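Local atomic coordinates of EcmrR transcriptional regulator (Escherichia coli, PDB entry 6WL5), a protein that probably activates transcription as a multidrug-sensing MerR-family regulator, and here binds the cationic detergent cetyl-trimethyl-ammonium through its C-terminal domain. Residues I15-R20 against F73-N78; T96-I101 against F154-V159; S134-I139 against E147-I152. All blocks are in the same frame, centred on the assembly; numbering follows the deposited sequence.

Overall arrangement
The three contacts lie in one antiparallel sheet of a GyrI-like small-molecule-binding domain. Contact 1 pairs strands 7-23 and 69-77 and is complete before contact 2 begins along the chain. Contact 2 pairs strands 88-103 and 149-158. Contact 3 is the hairpin of strands 132-137 and 149-158, and its segments fall between those of contact 2. The centres of contacts 1 and 2 are about 21 Å apart, with strands 7-23 and 88-103 neighbours in the sheet. Contacts 2 and 3 share strand 149-158 and touch where I152 N meets V100 O at 2.9 Å. Contacts 1 and 3 both contribute residues that touch bound detergent, so the sheet supplies part of the ligand pockets.

Contact 1 (I15-R20 against F73-N78); sequences IVYSKR and FCEAVN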
# COMPACT_ATOMS: atom_id res chain seq x y z
N ILE A 15 5.20 -10.71 6.49
CA ILE A 15 5.78 -10.00 7.62
C ILE A 15 6.25 -8.67 7.09
O ILE A 15 6.88 -8.62 6.03
CB ILE A 15 6.98 -10.77 8.20
CG1 ILE A 15 6.60 -12.21 8.53
CG2 ILE A 15 7.56 -10.02 9.42
CD1 ILE A 15 7.81 -13.08 8.80
N VAL A 16 5.95 -7.60 7.82
CA VAL A 16 6.36 -6.26 7.43
C VAL A 16 6.95 -5.54 8.64
O VAL A 16 6.66 -5.84 9.79
CB VAL A 16 5.19 -5.42 6.87
CG1 VAL A 16 4.53 -6.13 5.71
CG2 VAL A 16 4.17 -5.03 7.96
N TYR A 17 7.74 -4.51 8.34
CA TYR A 17 7.90 -3.40 9.26
C TYR A 17 6.95 -2.30 8.82
O TYR A 17 6.57 -2.24 7.65
CB TYR A 17 9.34 -2.91 9.38
CG TYR A 17 10.02 -2.35 8.18
CD1 TYR A 17 9.84 -1.02 7.79
CD2 TYR A 17 10.90 -3.13 7.44
CE1 TYR A 17 10.53 -0.50 6.69
CE2 TYR A 17 11.57 -2.62 6.36
CZ TYR A 17 11.37 -1.32 5.99
OH TYR A 17 12.08 -0.88 4.91
N SER A 18 6.50 -1.50 9.79
CA SER A 18 5.39 -0.59 9.53
C SER A 18 5.40 0.58 10.51
O SER A 18 5.94 0.49 11.62
CB SER A 18 4.07 -1.36 9.62
OG SER A 18 3.86 -1.83 10.95
N LYS A 19 4.81 1.69 10.08
CA LYS A 19 4.56 2.82 10.94
C LYS A 19 3.23 3.44 10.55
O LYS A 19 2.93 3.56 9.37
CB LYS A 19 5.69 3.87 10.86
CG LYS A 19 5.59 4.92 11.96
CD LYS A 19 6.87 5.73 12.09
CE LYS A 19 6.74 6.86 13.10
NZ LYS A 19 8.08 7.50 13.34
N ARG A 20 2.42 3.80 11.54
CA ARG A 20 1.08 4.32 11.33
C ARG A 20 1.02 5.79 11.73
O ARG A 20 1.66 6.21 12.70
CB ARG A 20 0.07 3.51 12.13
CG ARG A 20 -1.36 3.83 11.80
CD ARG A 20 -2.25 2.68 12.23
NE ARG A 20 -3.66 2.99 12.08
CZ ARG A 20 -4.61 2.12 12.35
NH1 ARG A 20 -4.27 0.90 12.76
NH2 ARG A 20 -5.89 2.44 12.20
N PHE A 73 2.25 2.76 6.65
CA PHE A 73 3.25 2.35 5.69
C PHE A 73 3.80 0.99 6.08
O PHE A 73 4.22 0.80 7.23
CB PHE A 73 4.41 3.32 5.66
CG PHE A 73 5.46 2.92 4.71
CD1 PHE A 73 5.25 3.02 3.36
CD2 PHE A 73 6.62 2.33 5.17
CE1 PHE A 73 6.23 2.64 2.46
CE2 PHE A 73 7.63 1.96 4.28
CZ PHE A 73 7.42 2.11 2.93
N CYS A 74 3.88 0.10 5.10
CA CYS A 74 4.36 -1.27 5.31
C CYS A 74 5.37 -1.69 4.26
O CYS A 74 5.25 -1.37 3.08
CB CYS A 74 3.19 -2.25 5.22
SG CYS A 74 1.86 -1.99 6.40
N GLU A 75 6.39 -2.42 4.68
CA GLU A 75 7.34 -2.97 3.75
C GLU A 75 7.65 -4.39 4.18
O GLU A 75 8.01 -4.65 5.33
CB GLU A 75 8.59 -2.08 3.72
CG GLU A 75 9.53 -2.36 2.59
CD GLU A 75 10.33 -1.14 2.12
OE1 GLU A 75 10.90 -1.26 1.02
OE2 GLU A 75 10.43 -0.10 2.86
N ALA A 76 7.52 -5.31 3.24
CA ALA A 76 7.65 -6.73 3.54
C ALA A 76 9.10 -7.17 3.66
O ALA A 76 9.95 -6.85 2.81
CB ALA A 76 6.97 -7.57 2.46
N VAL A 77 9.36 -7.98 4.69
CA VAL A 77 10.68 -8.52 4.99
C VAL A 77 10.59 -10.04 5.14
O VAL A 77 9.52 -10.61 5.31
CB VAL A 77 11.29 -7.90 6.28
CG1 VAL A 77 11.59 -6.41 6.10
CG2 VAL A 77 10.36 -8.13 7.45
N ASN A 78 11.75 -10.69 5.06
CA ASN A 78 11.74 -12.15 5.17
C ASN A 78 11.58 -12.62 6.61
O ASN A 78 11.03 -13.70 6.83
CB ASN A 78 12.99 -12.76 4.54
CG ASN A 78 12.98 -12.68 3.03
OD1 ASN A 78 11.96 -12.83 2.39
ND2 ASN A 78 14.14 -12.43 2.46
O HOH W 1 7.22 -11.72 4.65
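Y17 and E75 carry the close-packed part of this contact. Their side chains run side by side in the same direction. CB of E75 sits over one face of the Y17 ring, 4.0 Å from its centroid, in a CH-pi contact offset toward the rim. V77 meets the same ring at its edge: V77 CG1 is 3.6 Å from Y17 CD2. The Y17 ring takes the place between its own backbone N and carbonyl carbon (chi1 63°), which brings it across to E75 and V77. At the end of the pair, Y17 OH and E75 OE2 are 2.7 Å apart, a weak hydrogen bond. E75 also touches bound cetyl-trimethyl-ammonium. The backbones form an antiparallel pair of strands in the GyrI-like domain. Y17 and E75 are a hydrogen-bonded pair: E75 N reaches Y17 O at 3.0 Å, and Y17 N bonds back to E75 O. K19 and F73 repeat this pattern. The ring of Y17 also packs on I36 and V40 of helix 34-43. The face with V16, S18, C74 and A76 is buried too; there V16 CG2 touches C74 CB at 4.0 Å, and S18 OG bonds to Q90. Toward I15 and N78 the contact is looser. I15 CG2 meets V77 CG2 at 3.9 Å, and water 1 bridges I15 N and V77 O. N78 is exposed, and its carbonyl O lies 3.8 Å from I15 CD1.

Contact 2 (T96-I101 against F154-V159); sequences TAVTVI and FPVEKV. With EDO (1,2-ethanediol), chain K.
Two neighbouring strands of the antiparallel sheet of the GyrI-like domain, 88-103 and 149-158, pair here over a short length, with V98 facing F154 and A97 facing P155. The strands are strongly twisted, with 121° between their directions. V98 and F154 form a hydrogen-bonded pair. F154 N gives an almost straight bond to V98 O, 2.8 Å long, and V98 N answers to F154 O at 3.0 Å. Two residues on, V156 N bonds to T96 O at 2.8 Å. P155 has no N-H to give, and it occupies a non-hydrogen-bonded position opposite A97. The side chains meet through one methyl group. The V98 torsion (chi1 62° to CG1) sets CG2 opposite the backbone N and leaves CG1 to touch both F154 CB at 3.8 Å and V156 CG1 at 3.9 Å. The F154 ring leads away and packs on L116 of helix 109-123, while V98 packs on W119 and V120 of the same helix. Next to the V156-T96 bond the strands diverge, and water 2 links T96 N to V156 O. An ethanediol, probably from the crystallisation liquor, donates through O2 to V156 O at 2.9 Å, and its O1 accepts a hydrogen bond from K158 N. The pairing rests on backbone bonds beside an apolar helix-facing side; water and diol satisfy T96 N, V156 O and K158 N, while E157 bonds to L126 of strand 125-127.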
# COMPACT_ATOMS: atom_id res chain seq x y z
N THR A 96 -8.24 -11.85 -0.23
CA THR A 96 -8.62 -11.92 -1.62
C THR A 96 -8.86 -10.48 -2.04
O THR A 96 -9.59 -9.75 -1.36
CB THR A 96 -9.89 -12.74 -1.82
OG1 THR A 96 -9.71 -14.08 -1.34
CG2 THR A 96 -10.26 -12.79 -3.29
N ALA A 97 -8.24 -10.05 -3.13
CA ALA A 97 -8.33 -8.65 -3.52
C ALA A 97 -8.72 -8.52 -4.97
O ALA A 97 -8.24 -9.28 -5.83
CB ALA A 97 -6.98 -7.94 -3.32
N VAL A 98 -9.53 -7.49 -5.26
CA VAL A 98 -9.63 -6.97 -6.61
C VAL A 98 -8.66 -5.81 -6.75
O VAL A 98 -8.54 -4.96 -5.85
CB VAL A 98 -11.08 -6.60 -6.96
CG1 VAL A 98 -11.67 -5.49 -6.08
CG2 VAL A 98 -11.21 -6.28 -8.45
N THR A 99 -7.89 -5.84 -7.84
CA THR A 99 -6.77 -4.93 -8.04
C THR A 99 -6.83 -4.24 -9.39
O THR A 99 -7.35 -4.79 -10.37
CB THR A 99 -5.44 -5.69 -7.90
OG1 THR A 99 -5.22 -6.57 -9.02
CG2 THR A 99 -5.38 -6.51 -6.62
N VAL A 100 -6.23 -3.04 -9.47
CA VAL A 100 -5.92 -2.39 -10.73
C VAL A 100 -4.53 -1.79 -10.63
O VAL A 100 -4.08 -1.46 -9.54
CB VAL A 100 -6.91 -1.28 -11.14
CG1 VAL A 100 -8.28 -1.86 -11.39
CG2 VAL A 100 -6.95 -0.15 -10.11
N ILE A 101 -3.90 -1.66 -11.76
CA ILE A 101 -2.66 -0.90 -11.87
C ILE A 101 -2.96 0.54 -12.26
O ILE A 101 -3.59 0.80 -13.30
CB ILE A 101 -1.70 -1.56 -12.88
CG1 ILE A 101 -1.27 -2.94 -12.39
CG2 ILE A 101 -0.50 -0.65 -13.19
CD1 ILE A 101 -0.20 -2.92 -11.31
N PHE A 154 -8.12 -3.81 -3.29
CA PHE A 154 -9.28 -3.78 -2.40
C PHE A 154 -9.56 -5.17 -1.84
O PHE A 154 -9.92 -6.08 -2.62
CB PHE A 154 -10.51 -3.29 -3.18
CG PHE A 154 -10.69 -1.79 -3.24
CD1 PHE A 154 -9.61 -0.91 -3.17
CD2 PHE A 154 -11.94 -1.26 -3.38
CE1 PHE A 154 -9.80 0.45 -3.25
CE2 PHE A 154 -12.13 0.11 -3.43
CZ PHE A 154 -11.06 0.97 -3.37
N PRO A 155 -9.41 -5.39 -0.54
CA PRO A 155 -9.80 -6.68 0.05
C PRO A 155 -11.30 -6.87 -0.08
O PRO A 155 -12.07 -6.01 0.34
CB PRO A 155 -9.36 -6.56 1.52
CG PRO A 155 -8.37 -5.39 1.54
CD PRO A 155 -8.91 -4.45 0.48
N VAL A 156 -11.72 -7.99 -0.67
CA VAL A 156 -13.14 -8.20 -0.93
C VAL A 156 -13.61 -9.62 -0.62
O VAL A 156 -12.82 -10.56 -0.51
CB VAL A 156 -13.52 -7.85 -2.39
CG1 VAL A 156 -13.32 -6.39 -2.69
CG2 VAL A 156 -12.72 -8.68 -3.37
N GLU A 157 -14.93 -9.74 -0.50
CA GLU A 157 -15.66 -11.00 -0.42
C GLU A 157 -16.88 -10.91 -1.31
O GLU A 157 -17.51 -9.85 -1.42
CB GLU A 157 -16.00 -11.27 1.05
CG GLU A 157 -14.71 -11.40 1.88
CD GLU A 157 -14.91 -11.68 3.35
OE1 GLU A 157 -16.05 -11.54 3.84
OE2 GLU A 157 -13.91 -12.03 4.00
N LYS A 158 -17.21 -12.01 -1.98
CA LYS A 158 -18.37 -12.05 -2.85
C LYS A 158 -19.63 -12.02 -2.01
O LYS A 158 -19.73 -12.68 -0.97
CB LYS A 158 -18.30 -13.36 -3.65
CG LYS A 158 -19.40 -13.58 -4.66
CD LYS A 158 -19.30 -12.62 -5.86
CE LYS A 158 -20.58 -12.69 -6.70
NZ LYS A 158 -20.41 -11.96 -8.01
N VAL A 159 -20.60 -11.24 -2.46
CA VAL A 159 -21.84 -11.17 -1.72
C VAL A 159 -22.70 -12.35 -2.11
O VAL A 159 -23.30 -12.91 -1.23
CB VAL A 159 -22.56 -9.87 -1.90
CG1 VAL A 159 -23.96 -9.97 -1.24
CG2 VAL A 159 -21.76 -8.77 -1.27
OXT VAL A 159 -22.80 -12.75 -3.28
C1 EDO K . -14.24 -14.63 -1.97
O1 EDO K . -15.58 -14.22 -1.65
C2 EDO K . -13.23 -13.55 -1.61
O2 EDO K . -13.05 -13.41 -0.19
O HOH W 2 -10.52 -10.90 1.37

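Contact 3 (S134-I139 against E147-I152); sequences SYIDGI and EWMTEI. With 16A (cetyl-trimethyl-ammonium), chain F.
W148 lays one face of its indole against the backbone of G138. The CA of G138 stands 3.5 Å from the centroid of the five-membered ring, 12° off its normal, a CH-pi contact. W148 CG stands anti to the carbonyl carbon (chi1 -64°), which swings the indole onto G138. Farther along the indole, W148 CZ2 is 3.7 Å from I139 CB. The indole NE1 bonds to the carbonyl of K142, which helps to hold its rotation. An alanine in place of W148 would probably leave G138 without aromatic cover, I139 without this apolar contact and the K142 carbonyl without this donor. The I136 and M149 side chains cross at a slant, I136 CD1 touching M149 CG at 3.7 Å in one of two M149 conformers. Their strands form a beta hairpin with a classic bulge, since I136 and D137 both face M149. M149 O accepts two N-H groups: I136 N at 3.0 Å, nearly in line with the carbonyl, and D137 N at 3.1 Å, on a lone pair in the carbonyl plane. Water 3 joins D137 O to T150 OG1. On the ligand side, I139 CG2 touches the cetyl chain at C8, 3.8 Å away, and Y135 O lies 3.0 Å from methyl C17. The I139 side chain suits the apolar tail, and the Y135 carbonyl and E75 carboxylate, both near the head, would probably favour its positive charge.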
# COMPACT_ATOMS: atom_id res chain seq x y z
N SER A 134 0.19 -0.33 -3.41
CA SER A 134 1.45 -1.05 -3.52
C SER A 134 2.34 -0.35 -4.54
O SER A 134 2.02 -0.32 -5.74
CB SER A 134 1.16 -2.48 -3.96
OG SER A 134 2.36 -3.21 -4.11
N TYR A 135 3.50 0.14 -4.08
CA TYR A 135 4.40 0.96 -4.88
C TYR A 135 5.38 0.04 -5.60
O TYR A 135 6.12 -0.72 -4.95
CB TYR A 135 5.18 1.93 -3.97
CG TYR A 135 4.19 2.72 -3.13
CD1 TYR A 135 3.35 3.65 -3.70
CD2 TYR A 135 4.07 2.49 -1.77
CE1 TYR A 135 2.40 4.34 -2.94
CE2 TYR A 135 3.15 3.16 -1.01
CZ TYR A 135 2.31 4.07 -1.59
OH TYR A 135 1.39 4.71 -0.78
N ILE A 136 5.39 0.11 -6.93
CA ILE A 136 6.21 -0.78 -7.75
C ILE A 136 7.32 -0.00 -8.44
O ILE A 136 8.51 -0.15 -8.09
CB ILE A 136 5.31 -1.57 -8.74
CG1 ILE A 136 4.26 -2.38 -8.00
CG2 ILE A 136 6.15 -2.46 -9.65
CD1 ILE A 136 3.16 -2.87 -8.89
N ASP A 137 6.94 0.83 -9.40
CA ASP A 137 7.84 1.74 -10.09
C ASP A 137 7.48 3.19 -9.76
O ASP A 137 6.31 3.53 -9.59
CB ASP A 137 7.73 1.51 -11.60
CG ASP A 137 8.22 0.13 -12.04
OD1 ASP A 137 9.13 -0.46 -11.40
OD2 ASP A 137 7.64 -0.35 -13.02
N GLY A 138 8.50 4.01 -9.61
CA GLY A 138 8.29 5.38 -9.15
C GLY A 138 9.59 6.15 -9.27
O GLY A 138 10.50 5.74 -10.00
N ILE A 139 9.70 7.24 -8.50
CA ILE A 139 10.85 8.14 -8.62
C ILE A 139 12.17 7.46 -8.27
O ILE A 139 13.24 7.95 -8.67
CB ILE A 139 10.59 9.42 -7.80
CG1 ILE A 139 11.49 10.56 -8.31
CG2 ILE A 139 10.76 9.14 -6.29
CD1 ILE A 139 11.14 11.87 -7.78
N GLU A 147 5.66 6.34 -16.49
CA GLU A 147 5.95 4.93 -16.32
C GLU A 147 5.93 4.46 -14.87
O GLU A 147 6.17 3.29 -14.60
CB GLU A 147 7.28 4.59 -16.96
CG GLU A 147 7.26 4.78 -18.50
CD GLU A 147 6.14 3.98 -19.24
OE1 GLU A 147 5.73 2.86 -18.82
OE2 GLU A 147 5.65 4.48 -20.28
N TRP A 148 5.56 5.33 -13.93
CA TRP A 148 5.33 4.85 -12.57
C TRP A 148 4.17 3.84 -12.54
O TRP A 148 3.25 3.87 -13.38
CB TRP A 148 5.02 6.01 -11.67
CG TRP A 148 6.16 6.96 -11.52
CD1 TRP A 148 7.43 6.89 -12.11
CD2 TRP A 148 6.15 8.14 -10.73
NE1 TRP A 148 8.19 7.96 -11.67
CE2 TRP A 148 7.42 8.74 -10.84
CE3 TRP A 148 5.17 8.75 -9.92
CZ2 TRP A 148 7.74 9.94 -10.18
CZ3 TRP A 148 5.47 9.94 -9.27
CH2 TRP A 148 6.75 10.51 -9.39
N MET A 149 4.24 2.91 -11.59
CA MET A 149 3.27 1.82 -11.51
C MET A 149 2.99 1.56 -10.05
O MET A 149 3.90 1.24 -9.27
CB MET A 149 3.84 0.57 -12.20
CG MET A 149 3.07 -0.67 -11.90
SD MET A 149 3.66 -2.11 -12.79
CE MET A 149 3.28 -1.55 -14.43
N THR A 150 1.70 1.64 -9.69
CA THR A 150 1.20 1.48 -8.34
C THR A 150 -0.03 0.61 -8.44
O THR A 150 -0.95 0.91 -9.21
CB THR A 150 0.82 2.86 -7.78
OG1 THR A 150 1.90 3.80 -7.96
CG2 THR A 150 0.49 2.84 -6.31
N GLU A 151 -0.06 -0.47 -7.66
CA GLU A 151 -1.20 -1.36 -7.68
C GLU A 151 -2.11 -1.05 -6.51
O GLU A 151 -1.67 -1.02 -5.36
CB GLU A 151 -0.79 -2.83 -7.68
CG GLU A 151 -2.01 -3.74 -7.78
CD GLU A 151 -1.69 -5.18 -8.10
OE1 GLU A 151 -1.43 -5.50 -9.29
OE2 GLU A 151 -1.70 -5.99 -7.15
N ILE A 152 -3.38 -0.82 -6.82
CA ILE A 152 -4.41 -0.57 -5.79
C ILE A 152 -5.16 -1.87 -5.55
O ILE A 152 -5.63 -2.49 -6.50
CB ILE A 152 -5.37 0.58 -6.17
CG1 ILE A 152 -4.62 1.86 -6.58
CG2 ILE A 152 -6.29 0.86 -4.97
CD1 ILE A 152 -3.52 2.30 -5.63
C1 16A F . 16.52 16.12 -5.68
C2 16A F . 15.19 15.48 -5.97
C3 16A F . 14.90 14.66 -4.73
C4 16A F . 14.02 13.49 -5.08
C5 16A F . 13.90 12.62 -3.86
C6 16A F . 13.70 11.19 -4.28
C7 16A F . 13.61 10.32 -3.06
C8 16A F . 13.24 8.92 -3.44
C9 16A F . 13.16 8.03 -2.21
C10 16A F . 12.26 6.86 -2.54
C11 16A F . 11.66 6.13 -1.33
C12 16A F . 10.58 5.26 -1.97
C13 16A F . 9.90 4.21 -1.11
C14 16A F . 9.16 3.12 -1.94
C15 16A F . 9.99 1.84 -1.94
C16 16A F . 10.53 1.33 -3.27
N1 16A F . 10.27 -0.11 -3.46
C17 16A F . 8.89 -0.34 -3.91
C18 16A F . 11.20 -0.58 -4.48
C19 16A F . 10.47 -0.93 -2.25
O HOH W 3 4.62 3.84 -7.28
O HOH W 4 6.88 0.84 -15.30